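Local coordinates for protein glycosyl hydrolase (Streptomyces cattleya, PDB 7LR8) that probably hydrolyses the mannose-beta-1,4-N-acetylglucosamine linkage of N-glycan core fragments as a family 5 glycoside hydrolase, at residues Q76-T81 / A137-R142; S306-R311 / L325-R330; T358-D363 / V419-V424. The protein carries 1 engineered substitution. All coordinates share one frame; numbering follows the deposited sequence.

Contact 1: Q76-T81 / A137-R142; sequences QLAALT and AALADR. With SO4 (sulfate ion), chain K.
L139, near the end of the helix that starts at 122, reaches across to the helix 71-86, and the two meet almost wholly through apolar contacts. Its CG stands anti to the carbonyl carbon (chi1 -62°), which points the branch at the helix 71-86. There CD1 meets CD2 of L77 at 3.9 Å, the two leucine chains crossing at about a right angle, while L139 CD2 lies 3.7 Å from A78 CA. Alanine suits position 78 because its single methyl lets the leucine approach the helix backbone itself.

The arginine chain adds a second kind of contact: A78 CB sits over one face of the R142 guanidinium, offset toward its rim, with NH2 3.8 Å away, and T81 CG2 touches R142 CG at 3.9 Å. The strongest partner of the charge lies outside the segments, where R142 NE forms a salt bridge with D82.

No hydrogen bond crosses between the segments. T81 OG1 turns back to L77 O at 2.8 Å, and that carbonyl takes two donors, T81 N and T81 OG1, from opposite faces of its plane. A buried threonine thus satisfies its hydroxyl and offers its methyl to R142. Well away from the interface, Q76 NE2 and R72 hold a sulfate, probably from the crystallisation liquor.

L77 and L139 both also rest on V93 of strand 90-94: neighbouring helices packed side by side on the outside of the parallel strands, as in the (beta/alpha)8 barrel of this family.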
loop_
_atom_site.group_PDB
_atom_site.type_symbol
_atom_site.label_atom_id
_atom_site.label_comp_id
_atom_site.label_asym_id
_atom_site.label_seq_id
_atom_site.Cartn_x
_atom_site.Cartn_y
_atom_site.Cartn_z
ATOM N N GLN B 76 -20.616 -0.509 1.843
ATOM C CA GLN B 76 -20.375 -1.945 1.979
ATOM C C GLN B 76 -20.228 -2.328 3.446
ATOM O O GLN B 76 -20.761 -3.350 3.889
ATOM C CB GLN B 76 -19.126 -2.351 1.183
ATOM C CG GLN B 76 -19.295 -2.240 -0.342
ATOM C CD GLN B 76 -17.954 -2.214 -1.072
ATOM O OE1 GLN B 76 -16.907 -2.021 -0.454
ATOM N NE2 GLN B 76 -17.986 -2.416 -2.389
ATOM N N LEU B 77 -19.528 -1.496 4.221
ATOM C CA LEU B 77 -19.397 -1.750 5.654
ATOM C C LEU B 77 -20.756 -1.716 6.348
ATOM O O LEU B 77 -21.026 -2.537 7.238
ATOM C CB LEU B 77 -18.445 -0.725 6.273
ATOM C CG LEU B 77 -18.197 -0.831 7.781
ATOM C CD1 LEU B 77 -17.577 -2.196 8.150
ATOM C CD2 LEU B 77 -17.322 0.312 8.262
ATOM N N ALA B 78 -21.628 -0.785 5.946
ATOM C CA ALA B 78 -22.977 -0.751 6.510
ATOM C C ALA B 78 -23.765 -1.995 6.118
ATOM O O ALA B 78 -24.508 -2.548 6.938
ATOM C CB ALA B 78 -23.710 0.522 6.063
ATOM N N ALA B 79 -23.615 -2.451 4.869
ATOM C CA ALA B 79 -24.316 -3.657 4.429
ATOM C C ALA B 79 -23.836 -4.875 5.204
ATOM O O ALA B 79 -24.642 -5.743 5.571
ATOM C CB ALA B 79 -24.120 -3.867 2.927
ATOM N N LEU B 80 -22.537 -4.953 5.465
ATOM C CA LEU B 80 -22.018 -6.016 6.315
ATOM C C LEU B 80 -22.597 -5.915 7.717
ATOM O O LEU B 80 -22.948 -6.929 8.330
ATOM C CB LEU B 80 -20.493 -5.947 6.349
ATOM C CG LEU B 80 -19.702 -7.081 6.997
ATOM C CD1 LEU B 80 -18.268 -6.997 6.484
ATOM C CD2 LEU B 80 -19.723 -7.021 8.514
ATOM N N THR B 81 -22.689 -4.697 8.248
ATOM C CA THR B 81 -23.206 -4.528 9.600
ATOM C C THR B 81 -24.673 -4.935 9.675
ATOM O O THR B 81 -25.113 -5.549 10.661
ATOM C CB THR B 81 -22.992 -3.069 10.037
ATOM O OG1 THR B 81 -21.583 -2.784 10.020
ATOM C CG2 THR B 81 -23.530 -2.846 11.441
ATOM N N ALA B 137 -20.160 7.661 12.210
ATOM C CA ALA B 137 -21.412 8.345 11.906
ATOM C C ALA B 137 -22.279 7.522 10.960
ATOM O O ALA B 137 -23.514 7.520 11.071
ATOM C CB ALA B 137 -21.121 9.734 11.309
ATOM N N ALA B 138 -21.649 6.833 10.002
ATOM C CA ALA B 138 -22.397 6.056 9.023
ATOM C C ALA B 138 -23.055 4.835 9.641
ATOM O O ALA B 138 -24.038 4.324 9.086
ATOM C CB ALA B 138 -21.464 5.602 7.898
ATOM N N LEU B 139 -22.535 4.360 10.763
ATOM C CA LEU B 139 -23.067 3.175 11.421
ATOM C C LEU B 139 -23.896 3.507 12.654
ATOM O O LEU B 139 -24.496 2.603 13.242
ATOM C CB LEU B 139 -21.919 2.230 11.787
ATOM C CG LEU B 139 -21.107 1.688 10.605
ATOM C CD1 LEU B 139 -20.020 0.773 11.101
ATOM C CD2 LEU B 139 -21.998 0.969 9.586
ATOM N N ALA B 140 -24.012 4.794 13.002
ATOM C CA ALA B 140 -24.628 5.177 14.271
ATOM C C ALA B 140 -26.107 4.815 14.340
ATOM O O ALA B 140 -26.628 4.558 15.435
ATOM C CB ALA B 140 -24.443 6.677 14.514
ATOM N N ASP B 141 -26.799 4.783 13.196
ATOM C CA ASP B 141 -28.223 4.450 13.176
ATOM C C ASP B 141 -28.483 2.949 13.223
ATOM O O ASP B 141 -29.651 2.543 13.207
ATOM C CB ASP B 141 -28.920 5.070 11.950
ATOM C CG ASP B 141 -28.393 4.545 10.610
ATOM O OD1 ASP B 141 -27.302 3.933 10.566
ATOM O OD2 ASP B 141 -29.069 4.779 9.576
ATOM N N ARG B 142 -27.432 2.129 13.306
ATOM C CA ARG B 142 -27.584 0.673 13.381
ATOM C C ARG B 142 -27.641 0.240 14.837
ATOM O O ARG B 142 -26.643 0.407 15.555
ATOM C CB ARG B 142 -26.423 -0.031 12.691
ATOM C CG ARG B 142 -26.708 -0.520 11.293
ATOM C CD ARG B 142 -26.856 0.634 10.348
ATOM N NE ARG B 142 -27.175 0.206 8.986
ATOM C CZ ARG B 142 -27.124 1.004 7.922
ATOM N NH1 ARG B 142 -26.805 2.290 8.056
ATOM N NH2 ARG B 142 -27.411 0.527 6.720
HETATM S S SO4 K . -21.350 -2.842 -4.168
HETATM O O1 SO4 K . -21.110 -1.413 -3.986
HETATM O O2 SO4 K . -22.780 -3.109 -4.044
HETATM O O3 SO4 K . -20.891 -3.250 -5.492
HETATM O O4 SO4 K . -20.632 -3.602 -3.150
#

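Contact 2: S306-R311 / L325-R330; sequences SHDVDR and LLTQDR. With SO4 (sulfate ion), chain J.
H307 and L326 are joined by a single beta bridge within the long loop that follows strand 298-304, the last strand of the (beta/alpha)8 barrel. L326 uses both its backbone groups, its N giving to S306 O at 2.9 Å and its O accepting from D308 N at 2.9 Å. The bridge ties the ends of a loop bearing L319, E320 and L323, which line the glycan pocket.

Q328, the second residue of the type I turn T327-R330, adds a side-chain tie. From CB the chain bends at chi2 (-77°), carrying CG to within 4.0 Å of D310 CA. CD and OE1 then lie against D310 CB, with the amide stacked on the carboxylate, their planes 24° apart; D310 OD1 accepts from R312 N. At the tip NE2 gives a bond of 2.7 Å to D308 O, reaching it from above its carbonyl plane, and another to S23 O. A glutamine suits the spot, since one NH2 can satisfy two carbonyls.

L326 CD1 makes a CH-pi contact over the face of the H307 ring, 4.2 Å from its centroid. The ring's nitrogens are held by S306 OG and S44 OG. R330, salt-bridged to D41 through NE, turns its NH2 to a sulfate, probably from the crystallisation liquor. D308 forms a salt bridge with K333 through OD1, and one water links the two segments, giving to D308 OD2 at 2.8 Å and accepting from Q328 N at 3.0 Å.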
loop_
_atom_site.group_PDB
_atom_site.type_symbol
_atom_site.label_atom_id
_atom_site.label_comp_id
_atom_site.label_asym_id
_atom_site.label_seq_id
_atom_site.Cartn_x
_atom_site.Cartn_y
_atom_site.Cartn_z
ATOM N N SER B 306 -12.818 -16.368 12.621
ATOM C CA SER B 306 -14.005 -17.109 12.202
ATOM C C SER B 306 -13.642 -18.196 11.194
ATOM O O SER B 306 -14.046 -19.362 11.346
ATOM C CB SER B 306 -15.047 -16.143 11.634
ATOM O OG SER B 306 -14.596 -15.517 10.445
ATOM N N HIS B 307 -12.849 -17.844 10.175
ATOM C CA HIS B 307 -12.606 -18.719 9.039
ATOM C C HIS B 307 -11.122 -18.831 8.733
ATOM O O HIS B 307 -10.376 -17.850 8.819
ATOM C CB HIS B 307 -13.352 -18.221 7.803
ATOM C CG HIS B 307 -14.840 -18.325 7.922
ATOM N ND1 HIS B 307 -15.610 -17.354 8.530
ATOM C CD2 HIS B 307 -15.697 -19.303 7.543
ATOM C CE1 HIS B 307 -16.879 -17.722 8.502
ATOM N NE2 HIS B 307 -16.958 -18.905 7.917
ATOM N N ASP B 308 -10.711 -20.039 8.369
ATOM C CA ASP B 308 -9.371 -20.270 7.858
ATOM C C ASP B 308 -9.090 -19.351 6.679
ATOM O O ASP B 308 -9.997 -18.955 5.937
ATOM C CB ASP B 308 -9.216 -21.720 7.384
ATOM C CG ASP B 308 -9.059 -22.723 8.526
ATOM O OD1 ASP B 308 -8.728 -22.326 9.665
ATOM O OD2 ASP B 308 -9.273 -23.920 8.255
ATOM N N VAL B 309 -7.797 -19.035 6.492
ATOM C CA VAL B 309 -7.337 -18.248 5.349
ATOM C C VAL B 309 -7.072 -19.183 4.179
ATOM O O VAL B 309 -6.521 -20.282 4.352
ATOM C CB VAL B 309 -6.078 -17.439 5.712
ATOM C CG1 VAL B 309 -5.636 -16.559 4.528
ATOM C CG2 VAL B 309 -6.344 -16.582 6.949
ATOM N N ASP B 310 -7.487 -18.761 2.985
ATOM C CA ASP B 310 -7.274 -19.570 1.790
ATOM C C ASP B 310 -5.781 -19.734 1.529
ATOM O O ASP B 310 -5.057 -18.744 1.393
ATOM C CB ASP B 310 -7.966 -18.910 0.594
ATOM C CG ASP B 310 -7.957 -19.787 -0.654
ATOM O OD1 ASP B 310 -7.264 -20.822 -0.672
ATOM O OD2 ASP B 310 -8.647 -19.431 -1.629
ATOM N N ARG B 311 -5.315 -20.986 1.462
ATOM C CA ARG B 311 -3.889 -21.209 1.233
ATOM C C ARG B 311 -3.467 -20.905 -0.198
ATOM O O ARG B 311 -2.269 -20.961 -0.498
ATOM C CB ARG B 311 -3.507 -22.646 1.608
ATOM C CG ARG B 311 -3.471 -22.848 3.107
ATOM C CD ARG B 311 -2.968 -24.228 3.524
ATOM N NE ARG B 311 -3.237 -24.427 4.944
ATOM C CZ ARG B 311 -2.351 -24.196 5.910
ATOM N NH1 ARG B 311 -1.125 -23.777 5.611
ATOM N NH2 ARG B 311 -2.688 -24.393 7.172
ATOM N N LEU B 325 -12.168 -21.074 13.343
ATOM C CA LEU B 325 -13.066 -22.056 13.931
ATOM C C LEU B 325 -13.827 -22.814 12.859
ATOM O O LEU B 325 -14.365 -23.895 13.133
ATOM C CB LEU B 325 -14.054 -21.361 14.871
ATOM C CG LEU B 325 -13.450 -20.633 16.071
ATOM C CD1 LEU B 325 -14.545 -19.958 16.895
ATOM C CD2 LEU B 325 -12.622 -21.587 16.933
ATOM N N LEU B 326 -13.874 -22.256 11.650
ATOM C CA LEU B 326 -14.531 -22.848 10.496
ATOM C C LEU B 326 -13.528 -22.945 9.349
ATOM O O LEU B 326 -12.624 -22.114 9.219
ATOM C CB LEU B 326 -15.746 -22.001 10.074
ATOM C CG LEU B 326 -16.836 -21.949 11.150
ATOM C CD1 LEU B 326 -17.406 -20.540 11.302
ATOM C CD2 LEU B 326 -17.923 -22.949 10.810
ATOM N N THR B 327 -13.710 -23.955 8.503
ATOM C CA THR B 327 -12.857 -24.110 7.336
ATOM C C THR B 327 -13.217 -23.081 6.262
ATOM O O THR B 327 -14.170 -22.302 6.383
ATOM C CB THR B 327 -12.986 -25.515 6.749
ATOM O OG1 THR B 327 -14.298 -25.676 6.208
ATOM C CG2 THR B 327 -12.727 -26.582 7.799
ATOM N N GLN B 328 -12.432 -23.108 5.184
ATOM C CA GLN B 328 -12.689 -22.269 4.020
ATOM C C GLN B 328 -14.068 -22.526 3.428
ATOM O O GLN B 328 -14.730 -21.594 2.954
ATOM C CB GLN B 328 -11.610 -22.519 2.972
ATOM C CG GLN B 328 -10.498 -21.539 3.081
ATOM C CD GLN B 328 -10.892 -20.212 2.505
ATOM O OE1 GLN B 328 -11.328 -20.130 1.355
ATOM N NE2 GLN B 328 -10.760 -19.154 3.303
ATOM N N ASP B 329 -14.510 -23.783 3.415
ATOM C CA ASP B 329 -15.844 -24.104 2.933
ATOM C C ASP B 329 -16.886 -24.089 4.043
ATOM O O ASP B 329 -17.942 -24.705 3.887
ATOM C CB ASP B 329 -15.848 -25.456 2.212
ATOM C CG ASP B 329 -14.955 -26.481 2.877
ATOM O OD1 ASP B 329 -15.152 -26.760 4.077
ATOM O OD2 ASP B 329 -14.055 -27.018 2.197
ATOM N N ARG B 330 -16.596 -23.413 5.163
ATOM C CA ARG B 330 -17.557 -23.118 6.228
ATOM C C ARG B 330 -17.983 -24.364 7.003
ATOM O O ARG B 330 -19.128 -24.468 7.448
ATOM C CB ARG B 330 -18.788 -22.383 5.687
ATOM C CG ARG B 330 -18.427 -21.093 4.943
ATOM C CD ARG B 330 -19.666 -20.392 4.430
ATOM N NE ARG B 330 -19.349 -19.204 3.649
ATOM C CZ ARG B 330 -19.422 -19.130 2.324
ATOM N NH1 ARG B 330 -19.805 -20.184 1.613
ATOM N NH2 ARG B 330 -19.127 -17.994 1.708
HETATM S S SO4 J . -19.082 -18.361 -1.715
HETATM O O1 SO4 J . -19.143 -17.679 -3.005
HETATM O O2 SO4 J . -20.335 -18.144 -0.997
HETATM O O3 SO4 J . -18.882 -19.793 -1.927
HETATM O O4 SO4 J . -17.966 -17.828 -0.936
HETATM O O HOH W 1 -9.779 -24.364 5.560
#

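Contact 3: T358-D363 / V419-V424; sequences TALVVD and VTPHDV
L360 has CG anti to the backbone N (chi1 170°) and then bends at chi2, which swings CD1 across to the start of the helix 421-425, 3.8 Å from P421 CD and 4.3 Å from V424 CG2. V361 has nearly the same chi1, which leaves CG2 anti to the carbonyl carbon and 3.4 Å from V419 O. The backbones of L360 and V419 pair in parallel: V419 N bonds A359 O at 3.0 Å, nearly straight, and V361 N returns to V419 O at 2.8 Å. Beta-branched valines suit these extended positions. Strand 358-362 is the middle one of a three-stranded parallel sheet, between 397-400 and 417-419, in a small alpha/beta unit that follows the barrel; L360 also packs on A385 and F386 of helix 381-391. Where the edge strand gives way to helix, T420 is the N-cap. Its OG1 accepts from D423 N, while D423 OD2 accepts from T420 N at 3.0 Å with an N-H...O angle of 172°, a capping box that engages two backbone N-H groups. Proline fits the first helical turn, where its missing N-H costs no helix bond, and P421 CD rests 3.4 Å from V361 O.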
loop_
_atom_site.group_PDB
_atom_site.type_symbol
_atom_site.label_atom_id
_atom_site.label_comp_id
_atom_site.label_asym_id
_atom_site.label_seq_id
_atom_site.Cartn_x
_atom_site.Cartn_y
_atom_site.Cartn_z
ATOM N N THR B 358 -7.375 -12.220 46.302
ATOM C CA THR B 358 -5.924 -12.275 46.449
ATOM C C THR B 358 -5.266 -11.586 45.259
ATOM O O THR B 358 -5.525 -11.950 44.106
ATOM C CB THR B 358 -5.430 -13.722 46.541
ATOM O OG1 THR B 358 -6.021 -14.373 47.680
ATOM C CG2 THR B 358 -3.910 -13.755 46.669
ATOM N N ALA B 359 -4.403 -10.608 45.535
ATOM C CA ALA B 359 -3.792 -9.793 44.491
ATOM C C ALA B 359 -2.273 -9.926 44.522
ATOM O O ALA B 359 -1.657 -9.860 45.592
ATOM C CB ALA B 359 -4.190 -8.325 44.637
ATOM N N LEU B 360 -1.682 -10.122 43.348
ATOM C CA LEU B 360 -0.233 -10.153 43.195
ATOM C C LEU B 360 0.265 -8.743 42.900
ATOM O O LEU B 360 -0.306 -8.046 42.055
ATOM C CB LEU B 360 0.163 -11.102 42.063
ATOM C CG LEU B 360 1.620 -11.097 41.599
ATOM C CD1 LEU B 360 2.503 -11.744 42.656
ATOM C CD2 LEU B 360 1.760 -11.815 40.262
ATOM N N VAL B 361 1.330 -8.328 43.589
ATOM C CA VAL B 361 1.861 -6.979 43.397
ATOM C C VAL B 361 2.602 -6.896 42.070
ATOM O O VAL B 361 3.492 -7.707 41.783
ATOM C CB VAL B 361 2.783 -6.585 44.560
ATOM C CG1 VAL B 361 3.406 -5.210 44.291
ATOM C CG2 VAL B 361 2.017 -6.594 45.873
ATOM N N VAL B 362 2.264 -5.890 41.264
ATOM C CA VAL B 362 2.921 -5.646 39.984
ATOM C C VAL B 362 3.712 -4.351 40.097
ATOM O O VAL B 362 3.131 -3.270 40.257
ATOM C CB VAL B 362 1.908 -5.573 38.834
ATOM C CG1 VAL B 362 2.605 -5.228 37.528
ATOM C CG2 VAL B 362 1.157 -6.894 38.722
ATOM N N ASP B 363 5.037 -4.457 40.001
ATOM C CA ASP B 363 5.941 -3.313 40.083
ATOM C C ASP B 363 6.652 -3.215 38.741
ATOM O O ASP B 363 7.524 -4.035 38.438
ATOM C CB ASP B 363 6.934 -3.481 41.234
ATOM C CG ASP B 363 7.765 -2.227 41.493
ATOM O OD1 ASP B 363 7.808 -1.322 40.631
ATOM O OD2 ASP B 363 8.395 -2.157 42.568
ATOM N N VAL B 419 0.216 -10.039 47.928
ATOM C CA VAL B 419 1.453 -10.817 47.971
ATOM C C VAL B 419 2.357 -10.359 46.839
ATOM O O VAL B 419 1.879 -10.017 45.750
ATOM C CB VAL B 419 1.199 -12.342 47.877
ATOM C CG1 VAL B 419 0.371 -12.848 49.064
ATOM C CG2 VAL B 419 0.525 -12.707 46.559
ATOM N N THR B 420 3.669 -10.345 47.099
ATOM C CA THR B 420 4.657 -9.954 46.106
ATOM C C THR B 420 5.175 -11.173 45.359
ATOM O O THR B 420 5.037 -12.309 45.828
ATOM C CB THR B 420 5.828 -9.229 46.774
ATOM O OG1 THR B 420 6.538 -10.140 47.623
ATOM C CG2 THR B 420 5.338 -8.041 47.593
ATOM N N PRO B 421 5.772 -10.971 44.179
ATOM C CA PRO B 421 6.446 -12.094 43.506
ATOM C C PRO B 421 7.445 -12.841 44.383
ATOM O O PRO B 421 7.500 -14.079 44.320
ATOM C CB PRO B 421 7.119 -11.408 42.313
ATOM C CG PRO B 421 6.185 -10.297 41.980
ATOM C CD PRO B 421 5.695 -9.780 43.311
ATOM N N HIS B 422 8.234 -12.140 45.207
ATOM C CA HIS B 422 9.147 -12.869 46.085
ATOM C C HIS B 422 8.375 -13.588 47.189
ATOM O O HIS B 422 8.756 -14.698 47.572
ATOM C CB HIS B 422 10.223 -11.928 46.654
ATOM C CG HIS B 422 11.320 -12.620 47.419
ATOM N ND1 HIS B 422 12.586 -12.091 47.530
ATOM C CD2 HIS B 422 11.341 -13.775 48.126
ATOM C CE1 HIS B 422 13.341 -12.898 48.257
ATOM N NE2 HIS B 422 12.608 -13.928 48.632
ATOM N N ASP B 423 7.266 -13.021 47.675
ATOM C CA ASP B 423 6.425 -13.776 48.603
ATOM C C ASP B 423 6.070 -15.134 48.012
ATOM O O ASP B 423 6.246 -16.171 48.661
ATOM C CB ASP B 423 5.155 -12.996 48.950
ATOM C CG ASP B 423 5.416 -11.843 49.889
ATOM O OD1 ASP B 423 6.405 -11.898 50.653
ATOM O OD2 ASP B 423 4.634 -10.870 49.845
ATOM N N VAL B 424 5.624 -15.145 46.753
ATOM C CA VAL B 424 5.290 -16.393 46.073
ATOM C C VAL B 424 6.530 -17.267 45.898
ATOM O O VAL B 424 6.455 -18.497 46.008
ATOM C CB VAL B 424 4.605 -16.086 44.727
ATOM C CG1 VAL B 424 4.243 -17.368 43.998
ATOM C CG2 VAL B 424 3.371 -15.226 44.952
#

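Contacts 1 and 2 belong to the barrel, their centres 25 Å apart, whereas contact 3 lies in the separate C-terminal alpha/beta unit, on the opposite side of the chain's centre from both. Contact 1 is mostly buried and joins two outer helices with no hydrogen bond between its segments. The partly buried contact 2 relies instead on backbone and amide bonds, as suits irregular loop, and of the three it alone closes a loop that lines the glycan pocket. Contact 3, also partly buried, combines regular strand pairing with a capped helix start. No secondary-structure element is shared, and no two contacts touch.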